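Local atomic coordinates of ornithine carbamoyltransferase, anabolic (Campylobacter jejuni subsp. jejuni, PDB entry 3TPF), a protein that catalyses the reversible transfer of the carbamoyl group from carbamoyl phosphate to L-ornithine, giving L-citrulline for arginine biosynthesis. Residues B[71-76]-B[82-87]; B[97-100]-B[104-107]; B[122-127]-B[184-189]; B[115-120]-B[294-299]. One frame throughout, in Å; residues are numbered along the deposited sequence.

Interaction 1 of 4, residues B[71-76]-B[82-87]; sequences NDLQLS and KDTARV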
# COMPACT_ATOMS: atom_id res chain seq x y z
N ASN B 71 10.49 -2.28 -2.01
CA ASN B 71 10.89 -2.00 -0.62
C ASN B 71 10.37 -3.10 0.36
O ASN B 71 11.14 -3.69 1.12
CB ASN B 71 10.45 -0.58 -0.20
N ASP B 72 9.06 -3.40 0.27
CA ASP B 72 8.37 -4.35 1.19
C ASP B 72 8.95 -5.74 1.11
O ASP B 72 9.18 -6.41 2.12
CB ASP B 72 6.87 -4.54 0.87
CG ASP B 72 6.05 -3.27 0.99
OD1 ASP B 72 6.54 -2.26 1.56
OD2 ASP B 72 4.89 -3.29 0.48
N LEU B 73 9.10 -6.17 -0.13
CA LEU B 73 9.50 -7.55 -0.45
C LEU B 73 10.74 -7.58 -1.31
O LEU B 73 10.69 -7.27 -2.52
CB LEU B 73 8.36 -8.34 -1.13
CG LEU B 73 8.52 -9.87 -1.05
CD1 LEU B 73 8.41 -10.40 0.38
CD2 LEU B 73 7.47 -10.50 -1.94
N GLN B 74 11.83 -7.98 -0.66
CA GLN B 74 13.15 -8.20 -1.28
C GLN B 74 13.35 -9.69 -1.65
O GLN B 74 13.72 -10.51 -0.81
CB GLN B 74 14.26 -7.70 -0.33
CG GLN B 74 14.46 -8.52 0.95
CD GLN B 74 15.37 -7.86 1.98
OE1 GLN B 74 15.15 -6.71 2.37
NE2 GLN B 74 16.38 -8.60 2.46
N LEU B 75 13.10 -10.01 -2.92
CA LEU B 75 13.15 -11.40 -3.45
C LEU B 75 14.56 -11.80 -3.88
O LEU B 75 15.23 -11.02 -4.55
CB LEU B 75 12.21 -11.59 -4.67
CG LEU B 75 10.70 -11.84 -4.55
CD1 LEU B 75 10.18 -12.25 -5.92
CD2 LEU B 75 10.32 -12.87 -3.49
N SER B 76 14.99 -13.00 -3.50
CA SER B 76 16.33 -13.53 -3.84
C SER B 76 17.49 -12.64 -3.31
O SER B 76 18.65 -12.84 -3.66
CB SER B 76 16.45 -13.73 -5.36
N LYS B 82 11.70 -20.11 -2.91
CA LYS B 82 10.87 -21.26 -2.50
C LYS B 82 10.26 -21.09 -1.11
O LYS B 82 9.12 -21.51 -0.85
CB LYS B 82 11.64 -22.60 -2.58
CG LYS B 82 12.96 -22.72 -1.82
CD LYS B 82 13.49 -24.17 -1.92
CE LYS B 82 14.93 -24.35 -1.43
NZ LYS B 82 15.27 -25.69 -0.85
N ASP B 83 11.01 -20.44 -0.23
CA ASP B 83 10.49 -20.12 1.11
C ASP B 83 9.39 -19.12 1.09
O ASP B 83 8.34 -19.29 1.73
CB ASP B 83 11.57 -19.55 1.97
CG ASP B 83 12.56 -20.56 2.39
OD1 ASP B 83 12.31 -21.76 2.11
OD2 ASP B 83 13.58 -20.19 3.00
N THR B 84 9.59 -18.08 0.30
CA THR B 84 8.56 -17.07 0.18
C THR B 84 7.33 -17.73 -0.43
O THR B 84 6.22 -17.58 0.07
CB THR B 84 9.02 -15.91 -0.67
OG1 THR B 84 10.26 -15.44 -0.12
CG2 THR B 84 7.98 -14.78 -0.69
N ALA B 85 7.56 -18.47 -1.50
CA ALA B 85 6.48 -19.11 -2.20
C ALA B 85 5.68 -19.97 -1.28
O ALA B 85 4.44 -20.00 -1.34
CB ALA B 85 7.00 -19.94 -3.31
N ARG B 86 6.37 -20.66 -0.38
CA ARG B 86 5.65 -21.66 0.47
C ARG B 86 4.89 -21.01 1.62
O ARG B 86 4.05 -21.65 2.22
CB ARG B 86 6.57 -22.69 1.02
CG ARG B 86 6.90 -23.76 0.02
CD ARG B 86 7.87 -24.78 0.60
NE ARG B 86 9.23 -24.28 0.66
CZ ARG B 86 10.27 -25.03 0.99
NH1 ARG B 86 10.09 -26.32 1.26
NH2 ARG B 86 11.49 -24.51 1.06
N VAL B 87 5.18 -19.74 1.88
CA VAL B 87 4.32 -18.95 2.76
C VAL B 87 3.21 -18.22 1.99
O VAL B 87 2.04 -18.47 2.20
CB VAL B 87 5.06 -17.86 3.59
CG1 VAL B 87 4.04 -17.11 4.44
CG2 VAL B 87 6.15 -18.41 4.49
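L75 and L73 reach from the 71-76 loop to T84 on helix 81-91. The contact is apolar and small, burying 87 Å² in all. T84 meets both leucines through its methyl group. Its CG2 lies 4.1 Å from L75 CD2 and 4.5 Å from L73 CD2. With CG2 anti to the backbone N (OG1 chi1 -53°), the methyl faces the loop. The hydroxyl is left to other partners: T84 OG1 is hydrogen-bonded to the carboxylate of E79. The side chain thus serves two environments, an apolar one at CG2 and a polar one at OG1.

No hydrogen bond joins the two segments. Within 82-87, R86 NE donates to K82 O at 3.2 Å, from above the carbonyl plane, while R86 N reaches the same oxygen from the opposite face. R86 NH2 also forms a salt bridge with D83 OD1 at 3.1 Å, its hydrogen bond bent and weak. Both charges have further partners on a second subunit: R266 for D83 and E276 for R86.

The loop holds Q74, a predicted carbamoyl phosphate ligand. L73 packs on T48 of the second subunit, which fits the shared active sites of transcarbamoylase trimers. The loop follows strand 64-68 and leads into helix 81-91. L75 and A85 also touch helix 102-111, so the contact sits between that helix and the subunit interface.

Interaction 2 of 4, residues B[97-100]-B[104-107]; sequences MRVN and TLLE
V99 and T104 are the nearest backbone pair, with V99 CA 7.0 Å from T104 CA, where the chain leaving strand 94-98 faces the first turn of helix 102-111. L105 has the largest share of the contact. Its CD2 branch lies against M97, a selenomethionine, 3.8 Å from M97 CB and 3.9 Å from M97 SE. The two side chains run past each other in opposite directions. Its CG and CD1 meet V99: V99 CG2 is 3.8 Å from L105 CG and 3.9 Å from L105 CD1. The M97 chain bends at its last torsion (chi3 62°), which carries CE round to the methyl of T104. M97 CE and T104 CG2 are 4.2 Å apart, and these side chains cross at about a right angle. V99 CG1 comes to the same methyl at 4.3 Å from T104 CG2.

The contact opens the beta-alpha-beta unit that ends in strand 116-118. The CB of R98 points away from the helix, and its guanidinium bonds to T50. This is consistent with its predicted role in binding carbamoyl phosphate. M97, V99, T104 and L105 are all buried and meet without a hydrogen bond between the segments, so their contact is apolar packing.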
# COMPACT_ATOMS: atom_id res chain seq x y z
N MSE B 97 2.92 -11.57 -10.20
CA MSE B 97 4.32 -11.11 -9.97
C MSE B 97 4.96 -10.44 -11.12
O MSE B 97 4.81 -10.85 -12.25
CB MSE B 97 5.30 -12.19 -9.67
CG MSE B 97 4.75 -13.23 -8.73
SE MSE B 97 6.20 -14.50 -8.33
CE MSE B 97 7.58 -13.35 -7.45
N ARG B 98 5.51 -9.31 -10.85
CA ARG B 98 6.17 -8.59 -11.92
C ARG B 98 7.66 -8.72 -11.62
O ARG B 98 8.13 -8.23 -10.60
CB ARG B 98 5.77 -7.11 -11.98
CG ARG B 98 6.52 -6.27 -13.04
CD ARG B 98 6.11 -4.80 -13.15
NE ARG B 98 5.07 -4.59 -14.15
CZ ARG B 98 5.20 -3.98 -15.34
NH1 ARG B 98 6.37 -3.47 -15.75
NH2 ARG B 98 4.11 -3.87 -16.12
N VAL B 99 8.36 -9.42 -12.46
CA VAL B 99 9.74 -9.76 -12.11
C VAL B 99 10.83 -9.30 -13.08
O VAL B 99 10.63 -9.13 -14.26
CB VAL B 99 9.83 -11.25 -11.92
CG1 VAL B 99 8.80 -11.60 -10.84
CG2 VAL B 99 9.58 -11.95 -13.27
N ASN B 100 11.98 -9.11 -12.53
CA ASN B 100 13.21 -8.84 -13.32
C ASN B 100 13.58 -10.04 -14.20
O ASN B 100 13.83 -9.88 -15.40
CB ASN B 100 14.40 -8.51 -12.41
CG ASN B 100 14.17 -7.28 -11.51
OD1 ASN B 100 13.81 -6.22 -12.03
ND2 ASN B 100 14.37 -7.40 -10.18
N THR B 104 12.53 -16.54 -11.84
CA THR B 104 11.89 -16.24 -10.56
C THR B 104 10.43 -16.62 -10.56
O THR B 104 9.92 -17.16 -9.60
CB THR B 104 12.01 -14.75 -10.18
OG1 THR B 104 13.40 -14.38 -10.14
CG2 THR B 104 11.34 -14.47 -8.85
N LEU B 105 9.75 -16.36 -11.64
CA LEU B 105 8.37 -16.77 -11.69
C LEU B 105 8.30 -18.27 -11.63
O LEU B 105 7.41 -18.84 -11.00
CB LEU B 105 7.72 -16.32 -13.01
CG LEU B 105 7.18 -14.89 -13.05
CD1 LEU B 105 6.85 -14.41 -14.43
CD2 LEU B 105 5.97 -14.94 -12.16
N LEU B 106 9.17 -18.92 -12.39
CA LEU B 106 9.06 -20.37 -12.56
C LEU B 106 9.32 -21.02 -11.21
O LEU B 106 8.59 -21.89 -10.73
CB LEU B 106 10.04 -20.87 -13.63
CG LEU B 106 9.69 -20.60 -15.11
CD1 LEU B 106 10.91 -20.94 -15.95
CD2 LEU B 106 8.54 -21.42 -15.70
N GLU B 107 10.37 -20.56 -10.57
CA GLU B 107 10.79 -21.08 -9.26
C GLU B 107 9.69 -20.89 -8.21
O GLU B 107 9.43 -21.76 -7.40
CB GLU B 107 12.08 -20.39 -8.79
CG GLU B 107 12.50 -20.71 -7.37
CD GLU B 107 13.12 -22.11 -7.16
OE1 GLU B 107 13.25 -22.92 -8.14
OE2 GLU B 107 13.49 -22.38 -5.99

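Interaction 3 of 4, residues B[122-127]-B[184-189]; sequences ELYHPT and SPEIWE
The seam between the two domains of the carbamoyltransferase fold passes between Y124 and I187. Y124 lies just ahead of helix 126-138, a helix that links the domains, and I187 is in the first turn of helix 185-198 of the ornithine-binding domain. The two side chains approach from opposite directions. Y124 CG is anti to the carbonyl carbon (chi1 -53°), which swings the ring out to I187. I187 CD1 comes to the ring obliquely, 4.0 Å from Y124 CE2 and 4.0 Å from Y124 OH. L123 CB lies over one face of the ring, near the rim, and H102 meets it edge-to-face.

A water links Y124 OH to E186 OE1. It lies 2.7 Å from Y124 OH and donates to E186 OE1 at 2.8 Å. S184 N-caps the helix: its OG accepts weak bonds from E186 N at 3.2 Å and I187 N at 3.5 Å.

H125, P126 and T127, next along the chain, are predicted carbamoyl phosphate ligands, and H125 is itself the N-cap of its helix. The contact thus sets a methyl against a phenol beside a water bridge. R9 joins both polar ends, with a hydrogen bond to Y124 OH and a salt bridge to E186.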
# COMPACT_ATOMS: atom_id res chain seq x y z
N GLU B 122 11.21 -10.57 -18.35
CA GLU B 122 12.05 -10.13 -19.46
C GLU B 122 11.71 -10.91 -20.74
O GLU B 122 11.94 -10.43 -21.87
CB GLU B 122 13.57 -10.18 -19.11
CG GLU B 122 14.29 -11.53 -19.26
CD GLU B 122 13.95 -12.54 -18.15
OE1 GLU B 122 14.71 -13.54 -17.99
OE2 GLU B 122 12.89 -12.35 -17.46
N LEU B 123 11.19 -12.12 -20.55
CA LEU B 123 10.80 -12.95 -21.71
C LEU B 123 9.37 -12.67 -22.24
O LEU B 123 9.14 -12.78 -23.44
CB LEU B 123 10.87 -14.43 -21.39
CG LEU B 123 12.21 -14.97 -21.07
CD1 LEU B 123 11.99 -16.43 -20.84
CD2 LEU B 123 13.24 -14.91 -22.18
N TYR B 124 8.42 -12.40 -21.36
CA TYR B 124 7.00 -12.44 -21.81
C TYR B 124 6.16 -11.41 -21.07
O TYR B 124 6.37 -11.13 -19.90
CB TYR B 124 6.35 -13.78 -21.58
CG TYR B 124 7.07 -14.97 -22.14
CD1 TYR B 124 7.61 -15.92 -21.31
CD2 TYR B 124 7.14 -15.19 -23.46
CE1 TYR B 124 8.28 -17.01 -21.79
CE2 TYR B 124 7.81 -16.28 -23.97
CZ TYR B 124 8.37 -17.18 -23.12
OH TYR B 124 9.05 -18.26 -23.61
N HIS B 125 5.24 -10.83 -21.78
CA HIS B 125 4.31 -9.91 -21.16
C HIS B 125 2.88 -10.24 -21.54
O HIS B 125 2.19 -9.45 -22.11
CB HIS B 125 4.69 -8.47 -21.50
CG HIS B 125 3.94 -7.44 -20.68
ND1 HIS B 125 3.20 -7.79 -19.56
CD2 HIS B 125 3.78 -6.11 -20.84
CE1 HIS B 125 2.60 -6.71 -19.09
NE2 HIS B 125 2.92 -5.68 -19.85
N PRO B 126 2.44 -11.45 -21.21
CA PRO B 126 1.15 -11.97 -21.72
C PRO B 126 -0.10 -11.25 -21.34
O PRO B 126 -1.02 -11.24 -22.15
CB PRO B 126 1.07 -13.35 -21.11
CG PRO B 126 1.87 -13.23 -19.86
CD PRO B 126 3.04 -12.38 -20.26
N THR B 127 -0.22 -10.72 -20.15
CA THR B 127 -1.50 -10.01 -19.81
C THR B 127 -1.68 -8.77 -20.75
O THR B 127 -2.78 -8.45 -21.21
CB THR B 127 -1.61 -9.54 -18.37
OG1 THR B 127 -0.47 -8.72 -18.06
CG2 THR B 127 -1.69 -10.70 -17.42
N SER B 184 15.04 -14.79 -29.96
CA SER B 184 15.53 -15.99 -29.29
C SER B 184 15.21 -17.22 -30.09
O SER B 184 14.06 -17.49 -30.38
CB SER B 184 14.85 -16.19 -27.95
OG SER B 184 14.94 -17.55 -27.63
N PRO B 185 16.22 -17.98 -30.44
CA PRO B 185 15.93 -19.12 -31.29
C PRO B 185 14.89 -20.08 -30.69
O PRO B 185 14.09 -20.64 -31.44
CB PRO B 185 17.28 -19.80 -31.43
CG PRO B 185 18.29 -18.73 -31.15
CD PRO B 185 17.65 -17.84 -30.14
N GLU B 186 14.91 -20.26 -29.39
CA GLU B 186 13.98 -21.21 -28.75
C GLU B 186 12.52 -20.77 -28.93
O GLU B 186 11.61 -21.56 -29.15
CB GLU B 186 14.33 -21.35 -27.26
CG GLU B 186 13.63 -22.51 -26.55
CD GLU B 186 12.31 -22.10 -25.90
OE1 GLU B 186 12.18 -20.99 -25.35
OE2 GLU B 186 11.38 -22.93 -25.94
N ILE B 187 12.30 -19.48 -28.82
CA ILE B 187 10.99 -18.91 -28.95
C ILE B 187 10.53 -19.01 -30.39
O ILE B 187 9.38 -19.32 -30.71
CB ILE B 187 10.96 -17.46 -28.49
CG1 ILE B 187 11.45 -17.38 -27.06
CG2 ILE B 187 9.54 -16.92 -28.59
CD1 ILE B 187 11.02 -16.13 -26.34
N TRP B 188 11.46 -18.70 -31.26
CA TRP B 188 11.19 -18.65 -32.71
C TRP B 188 10.80 -20.02 -33.21
O TRP B 188 9.87 -20.17 -34.00
CB TRP B 188 12.41 -18.12 -33.46
CG TRP B 188 12.24 -18.02 -34.95
CD1 TRP B 188 12.77 -18.88 -35.86
CD2 TRP B 188 11.57 -17.00 -35.72
NE1 TRP B 188 12.47 -18.46 -37.13
CE2 TRP B 188 11.73 -17.31 -37.07
CE3 TRP B 188 10.86 -15.85 -35.39
CZ2 TRP B 188 11.18 -16.55 -38.10
CZ3 TRP B 188 10.32 -15.07 -36.44
CH2 TRP B 188 10.48 -15.44 -37.77
N GLU B 189 11.50 -21.02 -32.72
CA GLU B 189 11.17 -22.38 -33.06
C GLU B 189 9.78 -22.73 -32.63
O GLU B 189 9.05 -23.37 -33.37
CB GLU B 189 12.17 -23.39 -32.50
CG GLU B 189 12.44 -24.46 -33.54
CD GLU B 189 12.83 -23.89 -34.92
OE1 GLU B 189 12.09 -24.07 -35.93
OE2 GLU B 189 13.89 -23.22 -35.02
O HOH W 1 11.40 -19.48 -23.15

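Interaction 4 of 4, residues B[115-120]-B[294-299]; sequences PVINAL and KALLCF
I117 and L297 mark the closest backbone approach, their CA atoms 8.8 Å apart, where strand 116-118 faces the C-terminal helix 279-302. After the strand the chain turns a corner at A119. On the helix side the usual bonds run from C298 N to K294 O and from F299 N to A295 O.

I117 carries the contact from the strand, and it uses both its branches. Its CD1 lies 3.6 Å from CD2 of L297, and these two side chains cross at about a right angle. The CG2 branch meets L296 instead, with I117 CG2 4.2 Å from L296 CD2. The first torsion (chi1 -65°) orients the two branches: CG2, anti to the backbone N, goes to L296, and CG1, anti to the carbonyl carbon, carries CD1 to L297. The CB of L296 points toward the strand, and its CD2 meets I117. L297 starts out at an angle and comes near through its end. F54 of helix 48-60 also packs on I117, and L297 touches I58 of that helix.

N118 faces elsewhere, and its ND2 donates to L6 O and S121 OG.

L296 also lies close to T127, a predicted carbamoyl phosphate ligand. The helix comes back from the second domain to pack on the sheet of the first, as the last long helix of transcarbamoylases does. Three buried aliphatic residues make the join, with no hydrogen bond between the segments, so the contact is purely apolar.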
# COMPACT_ATOMS: atom_id res chain seq x y z
N PRO B 115 -2.06 -20.22 -7.94
CA PRO B 115 -1.70 -19.98 -9.30
C PRO B 115 -0.97 -18.72 -9.38
O PRO B 115 -1.44 -17.79 -8.80
CB PRO B 115 -3.02 -19.79 -9.97
CG PRO B 115 -4.04 -20.45 -9.13
CD PRO B 115 -3.52 -20.34 -7.76
N VAL B 116 0.17 -18.69 -10.08
CA VAL B 116 1.02 -17.50 -10.25
C VAL B 116 0.79 -16.87 -11.62
O VAL B 116 0.74 -17.59 -12.58
CB VAL B 116 2.49 -17.91 -10.24
CG1 VAL B 116 3.47 -16.78 -10.68
CG2 VAL B 116 2.78 -18.63 -8.95
N ILE B 117 0.69 -15.53 -11.70
CA ILE B 117 0.40 -14.80 -12.96
C ILE B 117 1.47 -13.87 -13.34
O ILE B 117 1.93 -13.07 -12.53
CB ILE B 117 -0.79 -13.93 -12.80
CG1 ILE B 117 -2.01 -14.78 -12.58
CG2 ILE B 117 -0.97 -13.10 -14.05
CD1 ILE B 117 -3.06 -13.93 -12.03
N ASN B 118 1.99 -14.01 -14.55
CA ASN B 118 3.19 -13.25 -14.96
C ASN B 118 2.73 -11.86 -15.37
O ASN B 118 2.31 -11.64 -16.49
CB ASN B 118 3.86 -13.87 -16.15
CG ASN B 118 5.06 -13.01 -16.72
OD1 ASN B 118 5.40 -11.96 -16.12
ND2 ASN B 118 5.74 -13.49 -17.82
N ALA B 119 2.81 -10.90 -14.47
CA ALA B 119 2.43 -9.53 -14.78
C ALA B 119 3.51 -8.84 -15.65
O ALA B 119 3.30 -7.68 -16.05
CB ALA B 119 2.25 -8.74 -13.50
N LEU B 120 4.69 -9.47 -15.82
CA LEU B 120 5.72 -8.98 -16.72
C LEU B 120 7.12 -9.52 -16.38
O LEU B 120 7.53 -9.50 -15.26
CB LEU B 120 5.82 -7.47 -16.78
CG LEU B 120 6.97 -7.03 -17.75
CD1 LEU B 120 6.44 -5.86 -18.62
CD2 LEU B 120 8.19 -6.64 -17.02
N LYS B 294 -9.49 -9.67 -15.29
CA LYS B 294 -10.70 -10.30 -14.71
C LYS B 294 -10.99 -11.68 -15.21
O LYS B 294 -11.12 -12.65 -14.44
CB LYS B 294 -11.89 -9.43 -14.93
CG LYS B 294 -12.00 -8.30 -13.92
CD LYS B 294 -12.93 -7.24 -14.43
CE LYS B 294 -13.99 -6.77 -13.40
NZ LYS B 294 -15.05 -5.94 -14.02
N ALA B 295 -11.01 -11.82 -16.53
CA ALA B 295 -11.29 -13.12 -17.17
C ALA B 295 -10.26 -14.12 -16.69
O ALA B 295 -10.56 -15.28 -16.33
CB ALA B 295 -11.25 -13.03 -18.70
N LEU B 296 -9.02 -13.69 -16.73
CA LEU B 296 -7.90 -14.58 -16.43
C LEU B 296 -8.03 -15.12 -15.03
O LEU B 296 -7.87 -16.28 -14.78
CB LEU B 296 -6.57 -13.76 -16.55
CG LEU B 296 -5.28 -14.43 -16.34
CD1 LEU B 296 -5.14 -15.66 -17.21
CD2 LEU B 296 -4.22 -13.40 -16.76
N LEU B 297 -8.25 -14.22 -14.10
CA LEU B 297 -8.44 -14.62 -12.72
C LEU B 297 -9.68 -15.56 -12.60
O LEU B 297 -9.55 -16.59 -11.91
CB LEU B 297 -8.66 -13.44 -11.81
CG LEU B 297 -7.58 -12.42 -11.54
CD1 LEU B 297 -8.30 -11.29 -10.74
CD2 LEU B 297 -6.34 -13.00 -10.86
N CYS B 298 -10.79 -15.31 -13.28
CA CYS B 298 -11.88 -16.30 -13.15
C CYS B 298 -11.43 -17.65 -13.66
O CYS B 298 -11.87 -18.73 -13.18
CB CYS B 298 -13.21 -15.87 -13.84
SG CYS B 298 -13.85 -14.28 -13.19
N PHE B 299 -10.65 -17.59 -14.71
CA PHE B 299 -10.29 -18.78 -15.43
C PHE B 299 -9.39 -19.62 -14.57
O PHE B 299 -9.63 -20.82 -14.44
CB PHE B 299 -9.59 -18.40 -16.69
CG PHE B 299 -8.90 -19.54 -17.36
CD1 PHE B 299 -9.59 -20.40 -18.17
CD2 PHE B 299 -7.52 -19.72 -17.23
CE1 PHE B 299 -8.95 -21.48 -18.81
CE2 PHE B 299 -6.87 -20.79 -17.91
CZ PHE B 299 -7.59 -21.67 -18.69

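In the fold
Interactions 1 and 2 follow one another along the chain in the carbamoyl phosphate domain, centres 11 Å apart, and touch where L75 meets M97 and T104. Interactions 2 and 4 share the parallel sheet, for strands 94-98 and 116-118 are neighbours in it; their centres are 14 Å apart. Interaction 3 is nested in the chain loop that interaction 4 closes. Interactions 1 and 3 are farthest apart, about 25 Å between centres. Interaction 3 lies between the domains; in interaction 4 the last helix, returned from the second domain, packs on the first. The set runs from the subunit interface, through the sheet, to the domain seam, passing several predicted carbamoyl phosphate ligands.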